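Long-range contacts in probable adhesion protein (Pseudomonas aeruginosa PAO1, PDB 6R3Z), which binds divalent metal ions such as ferrous iron, manganese and nickel as a solute-binding protein, probably delivering iron to its transport system: residues Leu7-Thr12 against Val58-Gly63; Ile11-Tyr16 against Asp67-Arg72; Pro83-Asn88 against Arg128-Leu133. One frame throughout, in Å; residues are numbered along the deposited sequence.

Interaction 1. Residues Leu7-Thr12 against Val58-Gly63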
ATOM      1  N   LEU A   7     -18.657 -14.245 -10.449  1.00 27.37           N
ATOM      2  CA  LEU A   7     -17.288 -14.499  -9.970  1.00 27.04           C
ATOM      3  C   LEU A   7     -17.106 -14.240  -8.479  1.00 28.28           C
ATOM      4  O   LEU A   7     -17.598 -13.243  -7.958  1.00 27.49           O
ATOM      5  CB  LEU A   7     -16.262 -13.604 -10.690  1.00 27.26           C
ATOM      6  CG  LEU A   7     -15.746 -13.946 -12.081  1.00 32.12           C
ATOM      7  CD1 LEU A   7     -14.664 -12.928 -12.472  1.00 32.07           C
ATOM      8  CD2 LEU A   7     -15.105 -15.318 -12.133  1.00 33.09           C
ATOM      9  N   ARG A   8     -16.339 -15.101  -7.809  1.00 25.93           N
ATOM     10  CA  ARG A   8     -15.968 -14.900  -6.410  1.00 24.97           C
ATOM     11  C   ARG A   8     -14.461 -14.649  -6.451  1.00 26.45           C
ATOM     12  O   ARG A   8     -13.690 -15.547  -6.805  1.00 26.92           O
ATOM     13  CB  ARG A   8     -16.349 -16.128  -5.552  1.00 25.75           C
ATOM     14  CG  ARG A   8     -17.851 -16.131  -5.243  1.00 28.03           C
ATOM     15  CD  ARG A   8     -18.351 -17.271  -4.350  1.00 33.06           C
ATOM     16  NE  ARG A   8     -17.573 -17.441  -3.114  1.00 32.38           N
ATOM     17  CZ  ARG A   8     -17.751 -16.737  -1.996  1.00 37.18           C
ATOM     18  NH1 ARG A   8     -17.006 -16.985  -0.926  1.00 31.55           N
ATOM     19  NH2 ARG A   8     -18.672 -15.785  -1.942  1.00 28.45           N
ATOM     20  N   ILE A   9     -14.061 -13.408  -6.171  1.00 23.07           N
ATOM     21  CA  ILE A   9     -12.674 -12.918  -6.263  1.00 21.90           C
ATOM     22  C   ILE A   9     -12.029 -12.703  -4.890  1.00 24.87           C
ATOM     23  O   ILE A   9     -12.461 -11.841  -4.121  1.00 25.07           O
ATOM     24  CB  ILE A   9     -12.662 -11.577  -7.051  1.00 23.59           C
ATOM     25  CG1 ILE A   9     -13.412 -11.678  -8.386  1.00 23.51           C
ATOM     26  CG2 ILE A   9     -11.215 -11.042  -7.238  1.00 23.19           C
ATOM     27  CD1 ILE A   9     -13.887 -10.257  -8.883  1.00 24.64           C
ATOM     28  N   GLY A  10     -10.935 -13.398  -4.646  1.00 21.99           N
ATOM     29  CA  GLY A  10     -10.195 -13.221  -3.412  1.00 21.34           C
ATOM     30  C   GLY A  10      -9.215 -12.074  -3.514  1.00 23.84           C
ATOM     31  O   GLY A  10      -8.666 -11.811  -4.587  1.00 23.92           O
ATOM     32  N   ILE A  11      -9.037 -11.346  -2.409  1.00 20.63           N
ATOM     33  CA  ILE A  11      -8.088 -10.245  -2.264  1.00 20.41           C
ATOM     34  C   ILE A  11      -7.261 -10.470  -1.002  1.00 23.82           C
ATOM     35  O   ILE A  11      -7.699 -11.206  -0.104  1.00 23.67           O
ATOM     36  CB  ILE A  11      -8.725  -8.837  -2.326  1.00 22.71           C
ATOM     37  CG1 ILE A  11      -9.687  -8.574  -1.126  1.00 23.80           C
ATOM     38  CG2 ILE A  11      -9.387  -8.590  -3.687  1.00 23.72           C
ATOM     39  CD1 ILE A  11      -8.972  -8.037   0.176  1.00 23.15           C
ATOM     40  N   THR A  12      -6.111  -9.784  -0.887  1.00 21.72           N
ATOM     41  CA  THR A  12      -5.209 -10.038   0.239  1.00 23.01           C
ATOM     42  C   THR A  12      -5.018  -8.858   1.189  1.00 27.49           C
ATOM     43  O   THR A  12      -4.834  -9.076   2.389  1.00 28.66           O
ATOM     44  CB  THR A  12      -3.847 -10.540  -0.280  1.00 27.97           C
ATOM     45  OG1 THR A  12      -3.210  -9.475  -0.980  1.00 24.94           O
ATOM     46  CG2 THR A  12      -3.968 -11.763  -1.200  1.00 24.71           C
ATOM     47  N   VAL A  58     -10.953 -16.973  -8.422  1.00 24.31           N
ATOM     48  CA  VAL A  58      -9.694 -16.286  -8.728  1.00 24.02           C
ATOM     49  C   VAL A  58      -9.200 -15.539  -7.503  1.00 26.99           C
ATOM     50  O   VAL A  58     -10.020 -15.077  -6.693  1.00 27.63           O
ATOM     51  CB  VAL A  58      -9.829 -15.336  -9.971  1.00 28.24           C
ATOM     52  CG1 VAL A  58     -10.891 -14.244  -9.755  1.00 27.35           C
ATOM     53  CG2 VAL A  58      -8.483 -14.716 -10.378  1.00 27.70           C
ATOM     54  N   VAL A  59      -7.865 -15.408  -7.368  1.00 21.63           N
ATOM     55  CA  VAL A  59      -7.276 -14.608  -6.292  1.00 21.76           C
ATOM     56  C   VAL A  59      -6.398 -13.516  -6.930  1.00 23.28           C
ATOM     57  O   VAL A  59      -5.535 -13.828  -7.744  1.00 23.19           O
ATOM     58  CB  VAL A  59      -6.456 -15.437  -5.244  1.00 25.68           C
ATOM     59  CG1 VAL A  59      -5.885 -14.531  -4.152  1.00 24.66           C
ATOM     60  CG2 VAL A  59      -7.297 -16.557  -4.615  1.00 26.24           C
ATOM     61  N   VAL A  60      -6.614 -12.257  -6.532  1.00 20.29           N
ATOM     62  CA  VAL A  60      -5.811 -11.115  -6.948  1.00 19.67           C
ATOM     63  C   VAL A  60      -4.653 -11.008  -5.941  1.00 25.94           C
ATOM     64  O   VAL A  60      -4.887 -10.996  -4.724  1.00 25.57           O
ATOM     65  CB  VAL A  60      -6.641  -9.805  -7.013  1.00 24.09           C
ATOM     66  CG1 VAL A  60      -5.741  -8.574  -7.227  1.00 23.62           C
ATOM     67  CG2 VAL A  60      -7.688  -9.899  -8.128  1.00 24.31           C
ATOM     68  N   LEU A  61      -3.417 -10.944  -6.459  1.00 23.54           N
ATOM     69  CA  LEU A  61      -2.213 -10.869  -5.626  1.00 23.56           C
ATOM     70  C   LEU A  61      -1.372  -9.630  -5.888  1.00 25.55           C
ATOM     71  O   LEU A  61      -1.226  -9.186  -7.029  1.00 23.24           O
ATOM     72  CB  LEU A  61      -1.292 -12.081  -5.881  1.00 24.86           C
ATOM     73  CG  LEU A  61      -1.763 -13.494  -5.510  1.00 29.23           C
ATOM     74  CD1 LEU A  61      -0.648 -14.507  -5.756  1.00 30.57           C
ATOM     75  CD2 LEU A  61      -2.194 -13.579  -4.061  1.00 29.83           C
ATOM     76  N   ASN A  62      -0.755  -9.114  -4.818  1.00 22.87           N
ATOM     77  CA  ASN A  62       0.235  -8.057  -4.892  1.00 23.13           C
ATOM     78  C   ASN A  62       1.433  -8.763  -5.590  1.00 25.44           C
ATOM     79  O   ASN A  62       1.998  -8.233  -6.556  1.00 25.13           O
ATOM     80  CB  ASN A  62       0.594  -7.566  -3.464  1.00 20.72           C
ATOM     81  CG  ASN A  62       1.921  -6.839  -3.388  1.00 30.35           C
ATOM     82  OD1 ASN A  62       2.962  -7.449  -3.095  1.00 25.20           O
ATOM     83  ND2 ASN A  62       1.920  -5.534  -3.681  1.00 23.47           N
ATOM     84  N   GLY A  63       1.751  -9.972  -5.113  1.00 23.10           N
ATOM     85  CA  GLY A  63       2.761 -10.866  -5.696  1.00 24.13           C
ATOM     86  C   GLY A  63       4.181 -10.365  -5.847  1.00 28.45           C
ATOM     87  O   GLY A  63       4.988 -11.004  -6.544  1.00 30.63           O
TER
HETATM   88  O   HOH W   1      -4.998  -8.725  -3.201  1.00 22.56           O

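Interaction 2. Residues Ile11-Tyr16 against Asp67-Arg72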
ATOM      1  N   ILE A  11      -9.037 -11.346  -2.409  1.00 20.63           N
ATOM      2  CA  ILE A  11      -8.088 -10.245  -2.264  1.00 20.41           C
ATOM      3  C   ILE A  11      -7.261 -10.470  -1.002  1.00 23.82           C
ATOM      4  O   ILE A  11      -7.699 -11.206  -0.104  1.00 23.67           O
ATOM      5  CB  ILE A  11      -8.725  -8.837  -2.326  1.00 22.71           C
ATOM      6  CG1 ILE A  11      -9.687  -8.574  -1.126  1.00 23.80           C
ATOM      7  CG2 ILE A  11      -9.387  -8.590  -3.687  1.00 23.72           C
ATOM      8  CD1 ILE A  11      -8.972  -8.037   0.176  1.00 23.15           C
ATOM      9  N   THR A  12      -6.111  -9.784  -0.887  1.00 21.72           N
ATOM     10  CA  THR A  12      -5.209 -10.038   0.239  1.00 23.01           C
ATOM     11  C   THR A  12      -5.018  -8.858   1.189  1.00 27.49           C
ATOM     12  O   THR A  12      -4.834  -9.076   2.389  1.00 28.66           O
ATOM     13  CB  THR A  12      -3.847 -10.540  -0.280  1.00 27.97           C
ATOM     14  OG1 THR A  12      -3.210  -9.475  -0.980  1.00 24.94           O
ATOM     15  CG2 THR A  12      -3.968 -11.763  -1.200  1.00 24.71           C
ATOM     16  N   LEU A  13      -4.907  -7.644   0.643  1.00 23.07           N
ATOM     17  CA  LEU A  13      -4.665  -6.416   1.402  1.00 21.57           C
ATOM     18  C   LEU A  13      -5.779  -5.410   1.112  1.00 23.44           C
ATOM     19  O   LEU A  13      -6.364  -5.433   0.021  1.00 23.44           O
ATOM     20  CB  LEU A  13      -3.292  -5.805   1.043  1.00 21.59           C
ATOM     21  CG  LEU A  13      -2.075  -6.759   1.091  1.00 26.21           C
ATOM     22  CD1 LEU A  13      -0.883  -6.157   0.389  1.00 27.42           C
ATOM     23  CD2 LEU A  13      -1.699  -7.137   2.541  1.00 28.89           C
ATOM     24  N   HIS A  14      -6.044  -4.509   2.081  1.00 20.59           N
ATOM     25  CA  HIS A  14      -7.098  -3.491   1.975  1.00 21.02           C
ATOM     26  C   HIS A  14      -7.117  -2.739   0.637  1.00 23.04           C
ATOM     27  O   HIS A  14      -8.196  -2.639   0.047  1.00 22.90           O
ATOM     28  CB  HIS A  14      -7.056  -2.493   3.140  1.00 22.18           C
ATOM     29  CG  HIS A  14      -7.416  -3.100   4.456  1.00 24.02           C
ATOM     30  ND1 HIS A  14      -6.535  -3.923   5.134  1.00 25.35           N
ATOM     31  CD2 HIS A  14      -8.537  -2.960   5.193  1.00 25.01           C
ATOM     32  CE1 HIS A  14      -7.145  -4.250   6.263  1.00 25.00           C
ATOM     33  NE2 HIS A  14      -8.359  -3.719   6.328  1.00 25.09           N
ATOM     34  N   PRO A  15      -5.964  -2.222   0.119  1.00 20.97           N
ATOM     35  CA  PRO A  15      -6.006  -1.482  -1.164  1.00 20.39           C
ATOM     36  C   PRO A  15      -6.580  -2.325  -2.291  1.00 20.76           C
ATOM     37  O   PRO A  15      -7.336  -1.781  -3.089  1.00 19.99           O
ATOM     38  CB  PRO A  15      -4.542  -1.114  -1.406  1.00 22.88           C
ATOM     39  CG  PRO A  15      -3.964  -1.010  -0.023  1.00 26.42           C
ATOM     40  CD  PRO A  15      -4.591  -2.209   0.668  1.00 22.46           C
ATOM     41  N   TYR A  16      -6.275  -3.654  -2.312  1.00 18.97           N
ATOM     42  CA  TYR A  16      -6.791  -4.544  -3.364  1.00 19.73           C
ATOM     43  C   TYR A  16      -8.291  -4.749  -3.245  1.00 22.69           C
ATOM     44  O   TYR A  16      -8.958  -4.818  -4.274  1.00 19.47           O
ATOM     45  CB  TYR A  16      -6.004  -5.855  -3.455  1.00 20.06           C
ATOM     46  CG  TYR A  16      -4.557  -5.581  -3.805  1.00 21.70           C
ATOM     47  CD1 TYR A  16      -4.158  -5.413  -5.133  1.00 24.16           C
ATOM     48  CD2 TYR A  16      -3.611  -5.360  -2.808  1.00 22.39           C
ATOM     49  CE1 TYR A  16      -2.838  -5.067  -5.460  1.00 24.02           C
ATOM     50  CE2 TYR A  16      -2.296  -4.992  -3.118  1.00 23.46           C
ATOM     51  CZ  TYR A  16      -1.912  -4.849  -4.445  1.00 26.05           C
ATOM     52  OH  TYR A  16      -0.615  -4.478  -4.735  1.00 25.60           O
ATOM     53  N   ASP A  67       2.328 -10.111  -0.022  1.00 20.86           N
ATOM     54  CA  ASP A  67       1.320 -11.111   0.318  1.00 20.73           C
ATOM     55  C   ASP A  67       1.820 -12.539   0.052  1.00 25.98           C
ATOM     56  O   ASP A  67       1.092 -13.372  -0.502  1.00 25.57           O
ATOM     57  CB  ASP A  67      -0.058 -10.818  -0.324  1.00 21.13           C
ATOM     58  CG  ASP A  67      -0.077 -10.678  -1.830  1.00 26.16           C
ATOM     59  OD1 ASP A  67       0.988 -10.903  -2.471  1.00 25.88           O
ATOM     60  OD2 ASP A  67      -1.137 -10.314  -2.370  1.00 27.55           O
ATOM     61  N   ASP A  68       3.042 -12.851   0.538  1.00 24.36           N
ATOM     62  CA  ASP A  68       3.600 -14.204   0.419  1.00 25.30           C
ATOM     63  C   ASP A  68       2.689 -15.222   1.117  1.00 28.08           C
ATOM     64  O   ASP A  68       2.519 -16.328   0.605  1.00 27.20           O
ATOM     65  CB  ASP A  68       5.019 -14.264   1.017  1.00 28.24           C
ATOM     66  CG  ASP A  68       6.050 -13.456   0.234  1.00 40.83           C
ATOM     67  OD1 ASP A  68       5.795 -13.153  -0.953  1.00 40.10           O
ATOM     68  OD2 ASP A  68       7.117 -13.143   0.806  1.00 51.42           O
ATOM     69  N   PHE A  69       2.055 -14.822   2.251  1.00 24.68           N
ATOM     70  CA  PHE A  69       1.118 -15.667   3.001  1.00 25.16           C
ATOM     71  C   PHE A  69       0.029 -16.232   2.098  1.00 29.09           C
ATOM     72  O   PHE A  69      -0.350 -17.396   2.259  1.00 29.23           O
ATOM     73  CB  PHE A  69       0.474 -14.909   4.188  1.00 26.61           C
ATOM     74  CG  PHE A  69      -0.359 -13.688   3.867  1.00 27.27           C
ATOM     75  CD1 PHE A  69      -1.710 -13.811   3.547  1.00 29.90           C
ATOM     76  CD2 PHE A  69       0.191 -12.415   3.932  1.00 30.22           C
ATOM     77  CE1 PHE A  69      -2.486 -12.683   3.263  1.00 30.03           C
ATOM     78  CE2 PHE A  69      -0.590 -11.282   3.658  1.00 33.04           C
ATOM     79  CZ  PHE A  69      -1.920 -11.424   3.315  1.00 30.65           C
ATOM     80  N   ALA A  70      -0.451 -15.422   1.127  1.00 25.83           N
ATOM     81  CA  ALA A  70      -1.544 -15.826   0.237  1.00 26.18           C
ATOM     82  C   ALA A  70      -1.172 -17.000  -0.683  1.00 28.98           C
ATOM     83  O   ALA A  70      -1.982 -17.911  -0.843  1.00 27.76           O
ATOM     84  CB  ALA A  70      -2.040 -14.639  -0.561  1.00 26.29           C
ATOM     85  N   GLU A  71       0.061 -17.021  -1.217  1.00 26.61           N
ATOM     86  CA  GLU A  71       0.556 -18.135  -2.045  1.00 27.64           C
ATOM     87  C   GLU A  71       0.623 -19.429  -1.231  1.00 32.26           C
ATOM     88  O   GLU A  71       0.309 -20.496  -1.759  1.00 30.69           O
ATOM     89  CB  GLU A  71       1.947 -17.835  -2.615  1.00 29.80           C
ATOM     90  CG  GLU A  71       1.977 -16.767  -3.699  1.00 41.04           C
ATOM     91  CD  GLU A  71       3.395 -16.428  -4.124  1.00 62.00           C
ATOM     92  OE1 GLU A  71       4.112 -17.337  -4.599  1.00 51.15           O
ATOM     93  OE2 GLU A  71       3.797 -15.255  -3.962  1.00 56.03           O
ATOM     94  N   ARG A  72       1.037 -19.331   0.058  1.00 29.47           N
ATOM     95  CA  ARG A  72       1.121 -20.490   0.950  1.00 28.80           C
ATOM     96  C   ARG A  72      -0.295 -21.012   1.251  1.00 30.31           C
ATOM     97  O   ARG A  72      -0.530 -22.225   1.204  1.00 29.18           O
ATOM     98  CB  ARG A  72       1.880 -20.142   2.246  1.00 31.03           C
ATOM     99  CG  ARG A  72       3.372 -19.878   2.033  1.00 39.44           C
ATOM    100  CD  ARG A  72       4.122 -19.711   3.353  1.00 43.91           C
ATOM    101  NE  ARG A  72       4.032 -18.345   3.885  1.00 48.21           N
ATOM    102  CZ  ARG A  72       4.880 -17.357   3.596  1.00 68.14           C
ATOM    103  NH1 ARG A  72       4.714 -16.155   4.131  1.00 58.67           N
ATOM    104  NH2 ARG A  72       5.894 -17.563   2.760  1.00 58.41           N
TER

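Interaction 3. Residues Pro83-Asn88 against Arg128-Leu133. With EDO (1,2-ethanediol), chain C.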
ATOM      1  N   PRO A  83      -6.932 -19.823 -10.533  1.00 25.65           N
ATOM      2  CA  PRO A  83      -6.334 -18.703 -11.276  1.00 26.23           C
ATOM      3  C   PRO A  83      -5.879 -17.571 -10.337  1.00 26.79           C
ATOM      4  O   PRO A  83      -6.521 -17.268  -9.324  1.00 22.83           O
ATOM      5  CB  PRO A  83      -7.469 -18.248 -12.201  1.00 28.34           C
ATOM      6  CG  PRO A  83      -8.322 -19.477 -12.380  1.00 33.43           C
ATOM      7  CD  PRO A  83      -8.302 -20.111 -11.011  1.00 28.62           C
ATOM      8  N   VAL A  84      -4.732 -16.978 -10.665  1.00 25.61           N
ATOM      9  CA  VAL A  84      -4.155 -15.916  -9.866  1.00 24.81           C
ATOM     10  C   VAL A  84      -3.861 -14.724 -10.768  1.00 27.74           C
ATOM     11  O   VAL A  84      -3.280 -14.878 -11.855  1.00 28.35           O
ATOM     12  CB  VAL A  84      -2.899 -16.445  -9.121  1.00 29.88           C
ATOM     13  CG1 VAL A  84      -1.892 -15.343  -8.832  1.00 29.96           C
ATOM     14  CG2 VAL A  84      -3.284 -17.208  -7.848  1.00 28.92           C
ATOM     15  N   ILE A  85      -4.301 -13.548 -10.327  1.00 21.50           N
ATOM     16  CA  ILE A  85      -4.018 -12.309 -11.051  1.00 21.40           C
ATOM     17  C   ILE A  85      -2.841 -11.621 -10.389  1.00 24.83           C
ATOM     18  O   ILE A  85      -2.929 -11.209  -9.218  1.00 24.32           O
ATOM     19  CB  ILE A  85      -5.260 -11.383 -11.168  1.00 23.52           C
ATOM     20  CG1 ILE A  85      -6.343 -12.043 -12.048  1.00 24.21           C
ATOM     21  CG2 ILE A  85      -4.865  -9.984 -11.689  1.00 25.91           C
ATOM     22  CD1 ILE A  85      -7.718 -11.310 -11.996  1.00 27.60           C
ATOM     23  N   GLU A  86      -1.738 -11.513 -11.130  1.00 23.47           N
ATOM     24  CA  GLU A  86      -0.531 -10.814 -10.658  1.00 23.23           C
ATOM     25  C   GLU A  86      -0.771  -9.315 -10.963  1.00 25.90           C
ATOM     26  O   GLU A  86      -0.558  -8.845 -12.091  1.00 24.86           O
ATOM     27  CB  GLU A  86       0.738 -11.366 -11.347  1.00 25.15           C
ATOM     28  CG  GLU A  86       1.077 -12.801 -10.950  1.00 37.88           C
ATOM     29  CD  GLU A  86       1.567 -13.052  -9.531  1.00 62.99           C
ATOM     30  OE1 GLU A  86       1.867 -12.074  -8.806  1.00 60.07           O
ATOM     31  OE2 GLU A  86       1.663 -14.241  -9.148  1.00 56.49           O
ATOM     32  N   ALA A  87      -1.302  -8.578  -9.962  1.00 22.74           N
ATOM     33  CA  ALA A  87      -1.693  -7.169 -10.145  1.00 22.49           C
ATOM     34  C   ALA A  87      -0.568  -6.254 -10.642  1.00 25.12           C
ATOM     35  O   ALA A  87      -0.836  -5.248 -11.309  1.00 25.02           O
ATOM     36  CB  ALA A  87      -2.256  -6.611  -8.845  1.00 23.06           C
ATOM     37  N   ASN A  88       0.675  -6.572 -10.260  1.00 22.79           N
ATOM     38  CA  ASN A  88       1.840  -5.740 -10.553  1.00 23.53           C
ATOM     39  C   ASN A  88       2.569  -6.097 -11.843  1.00 29.35           C
ATOM     40  O   ASN A  88       3.650  -5.553 -12.091  1.00 27.80           O
ATOM     41  CB  ASN A  88       2.794  -5.780  -9.350  1.00 22.45           C
ATOM     42  CG  ASN A  88       2.290  -4.912  -8.219  1.00 26.06           C
ATOM     43  OD1 ASN A  88       2.237  -3.681  -8.340  1.00 24.71           O
ATOM     44  ND2 ASN A  88       1.850  -5.528  -7.133  1.00 24.63           N
ATOM     45  N   ARG A 128      -8.530  -5.924 -16.847  1.00 23.73           N
ATOM     46  CA  ARG A 128      -8.279  -6.657 -18.087  1.00 24.06           C
ATOM     47  C   ARG A 128      -8.349  -8.168 -17.813  1.00 26.48           C
ATOM     48  O   ARG A 128      -9.000  -8.899 -18.565  1.00 24.98           O
ATOM     49  CB  ARG A 128      -6.892  -6.293 -18.646  1.00 23.74           C
ATOM     50  CG  ARG A 128      -6.520  -7.096 -19.908  1.00 30.26           C
ATOM     51  CD  ARG A 128      -5.242  -6.606 -20.538  1.00 38.11           C
ATOM     52  NE  ARG A 128      -5.424  -5.270 -21.114  1.00 54.21           N
ATOM     53  CZ  ARG A 128      -4.581  -4.696 -21.966  1.00 67.43           C
ATOM     54  NH1 ARG A 128      -3.497  -5.343 -22.377  1.00 47.39           N
ATOM     55  NH2 ARG A 128      -4.827  -3.477 -22.430  1.00 54.81           N
ATOM     56  N   GLU A 129      -7.684  -8.617 -16.739  1.00 23.45           N
ATOM     57  CA  GLU A 129      -7.627 -10.035 -16.382  1.00 22.82           C
ATOM     58  C   GLU A 129      -8.982 -10.585 -15.916  1.00 26.82           C
ATOM     59  O   GLU A 129      -9.348 -11.695 -16.306  1.00 26.28           O
ATOM     60  CB  GLU A 129      -6.506 -10.313 -15.370  1.00 23.34           C
ATOM     61  CG  GLU A 129      -5.110 -10.146 -15.958  1.00 28.46           C
ATOM     62  CD  GLU A 129      -4.892 -10.910 -17.257  1.00 48.09           C
ATOM     63  OE1 GLU A 129      -5.073 -12.149 -17.263  1.00 34.81           O
ATOM     64  OE2 GLU A 129      -4.577 -10.263 -18.280  1.00 38.77           O
ATOM     65  N   LEU A 130      -9.739  -9.797 -15.121  1.00 23.29           N
ATOM     66  CA  LEU A 130     -11.068 -10.206 -14.683  1.00 23.46           C
ATOM     67  C   LEU A 130     -11.993 -10.323 -15.907  1.00 27.95           C
ATOM     68  O   LEU A 130     -12.788 -11.257 -15.984  1.00 27.91           O
ATOM     69  CB  LEU A 130     -11.663  -9.238 -13.657  1.00 22.67           C
ATOM     70  CG  LEU A 130     -11.051  -9.297 -12.268  1.00 25.00           C
ATOM     71  CD1 LEU A 130     -11.581  -8.161 -11.403  1.00 24.63           C
ATOM     72  CD2 LEU A 130     -11.324 -10.672 -11.588  1.00 25.91           C
ATOM     73  N   GLY A 131     -11.843  -9.396 -16.856  1.00 25.18           N
ATOM     74  CA  GLY A 131     -12.601  -9.401 -18.102  1.00 25.26           C
ATOM     75  C   GLY A 131     -12.396 -10.660 -18.925  1.00 30.49           C
ATOM     76  O   GLY A 131     -13.344 -11.153 -19.553  1.00 31.69           O
ATOM     77  N   LYS A 132     -11.156 -11.191 -18.936  1.00 26.34           N
ATOM     78  CA  LYS A 132     -10.831 -12.428 -19.658  1.00 27.48           C
ATOM     79  C   LYS A 132     -11.499 -13.651 -18.995  1.00 32.48           C
ATOM     80  O   LYS A 132     -11.938 -14.572 -19.688  1.00 31.18           O
ATOM     81  CB  LYS A 132      -9.321 -12.633 -19.765  1.00 29.25           C
ATOM     82  CG  LYS A 132      -8.615 -11.643 -20.679  1.00 41.74           C
ATOM     83  CD  LYS A 132      -7.114 -11.832 -20.571  1.00 48.38           C
ATOM     84  CE  LYS A 132      -6.336 -10.843 -21.398  1.00 52.99           C
ATOM     85  NZ  LYS A 132      -4.875 -10.966 -21.146  1.00 53.97           N
ATOM     86  N   LEU A 133     -11.616 -13.626 -17.658  1.00 30.63           N
ATOM     87  CA  LEU A 133     -12.258 -14.688 -16.885  1.00 31.30           C
ATOM     88  C   LEU A 133     -13.775 -14.612 -16.966  1.00 34.72           C
ATOM     89  O   LEU A 133     -14.438 -15.638 -16.833  1.00 36.69           O
ATOM     90  CB  LEU A 133     -11.811 -14.628 -15.409  1.00 30.92           C
ATOM     91  CG  LEU A 133     -10.309 -14.860 -15.139  1.00 36.35           C
ATOM     92  CD1 LEU A 133      -9.964 -14.486 -13.723  1.00 35.93           C
ATOM     93  CD2 LEU A 133      -9.911 -16.330 -15.367  1.00 40.40           C
TER
HETATM   94  C1  EDO C 402      -5.235 -15.759 -14.414  1.00 50.93           C
HETATM   95  O1  EDO C 402      -6.535 -15.308 -14.760  1.00 50.89           O
HETATM   96  C2  EDO C 402      -4.153 -14.948 -15.179  1.00 51.12           C
HETATM   97  O2  EDO C 402      -4.277 -13.553 -14.902  1.00 49.41           O

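Interaction 1. Residues Leu7-Thr12 against Val58-Gly63
Ile9 and Val58 stand side by side and point the same way, their CG1 atoms 3.8 Å apart, as expected of partners in a parallel beta bridge. Val58 puts CG1 between its backbone N and carbonyl carbon (chi1 60°), a turn that carries this methyl to both branches of Ile9. On the same face the Ile9 CG2 methyl, anti to the backbone N, slants against Val60 CG2. The axes of strands 8-11 and 58-61 run parallel, 29° apart in direction. Gly10 N donates to Val58 O over 2.8 Å in a nearly straight bond. Val60 N returns to Gly10 O over 2.9 Å, equally straight, whereas the bond from Val58 N to Arg8 O, at 3.5 Å, is weak. The closest CA pair of the register is Gly10 and Val59, 4.3 Å apart, and the Val59 CG1 methyl rests near Gly10 O. Past the bridges the strands diverge, and a water takes over: it accepts from Thr12 N at 2.8 Å and donates to Val60 O at 2.7 Å. The Thr12 and Leu61 side chains cross at about a right angle, with Thr12 CG2 3.8 Å from Leu61 CD2, while the Thr12 hydroxyl is hydrogen-bonded to Asp67. These two strands form the centre of a four-stranded parallel sheet, with strand 29-32 bonded to the outer side of 8-11 and strand 84-86 next to 58-61. Helix 116-133 covers the face bearing Ile9, Val58 and Val60, and helix 68-76 the face bearing Val59 and Leu61.

Interaction 2. Residues Ile11-Tyr16 against Asp67-Arg72
Thr12 and Asp67 bring their CA atoms to 6.6 Å where two loops lead into helices: Leu13 is the N-cap residue of helix 14-24, and Asp67 lies in the loop leading into helix 68-76. The Thr12 side chain crosses that of Asp67 at about a right angle, and its OG1 donates a short hydrogen bond of 2.6 Å to Asp67 OD2, using the anti lone pair of the carboxylate oxygen. With CG placed between the backbone N and carbonyl carbon (chi1 56°), the carboxylate folds back over its own loop, where OD2 also takes the N-H of Asn62 and OD1 that of Gly63. Three donors therefore hold this buried group in place. The other branch of Thr12, CG2, lies against Ala70 CB at 3.5 Å. Phe69 offers only its ring edge: Thr12 O lies in the ring plane 3.9 Å from CZ, and Leu13 CD2 approaches the same CZ atom more loosely, at 4.4 Å. Tyr43 packs edge-to-face with the Phe69 ring, and Leu61 of strand 58-61 also packs on Asp67 and Ala70. The contact thus joins the C-terminal ends of strands 8-11 and 58-61 to the starts of helices 14-24 and 68-76, with Leu13 close to the metal ligand His66.

Interaction 3. Residues Pro83-Asn88 against Arg128-Leu133
Ile85 sets CG1 anti to its carbonyl carbon (chi1 -66°) and extends the chain further with chi2 at 169°, which carries CD1 out from strand 84-86 to the C-terminal part of helix 116-133. On the helix, Leu130 has a similar pair of torsions, and its CD2 branch meets Ile85 CD1 at 3.7 Å, the two side chains crossing at about a right angle. Glu129 receives the isoleucine with its aliphatic root: CB lies 3.7 Å from Ile85 CD1 and equally near CG1, in an oblique approach. Beyond CB the glutamate bends at chi2, turning its carboxylate away from the strand. There OE2 accepts from Lys132 NZ at 3.0 Å, a salt bridge within one turn of helix that meets the oxygen on its syn side, close to the carboxylate plane. OE1 accepts a hydrogen bond of 2.9 Å from O2 of a 1,2-ethanediol molecule, likely picked up from the crystallisation solution. This diol sits beside the strand, with its C1 3.3 Å from Val84 O and its O1 near the methyls of Leu133. Leu133 completes the apolar patch loosely: CD1 is 4.3 Å from Ile85 CD1, and CD2 is 4.4 Å from Pro83 CB.

No hydrogen bond links the two segments directly, so the contact is apolar packing, buried at Ile85 and Leu130 and more exposed toward Pro83 and Leu133. Strand and helix run nearly antiparallel, at 155°, with axes 9.6 Å apart. Val58 of the adjoining strand also touches Ile85, Leu130 and Leu133. A helix packed nearly antiparallel to the outermost strand of a parallel sheet is the layered alpha/beta arrangement of the lobes of solute-binding proteins of this family, here well away from the metal site.

Strand 8-11 leaves the N terminus and runs straight into helix 14-24, so interactions 1 and 2 start from the same piece of chain and share Ile11 and Thr12. Interaction 1 closes the loop through helix 14-24, strand 29-32 and helix 47-53; interaction 2 closes a slightly longer one, staggered along the chain, on the helix that follows strand 58-61. Asn62 joins the two through bonds to Asp67 and Tyr16. Interaction 3 comes later in series, closing the loop from edge strand 84-86 to helix 116-133, and meets interaction 1 through the Leu61 N to Ile85 O bond. Together they tie one sheet to helices on both faces.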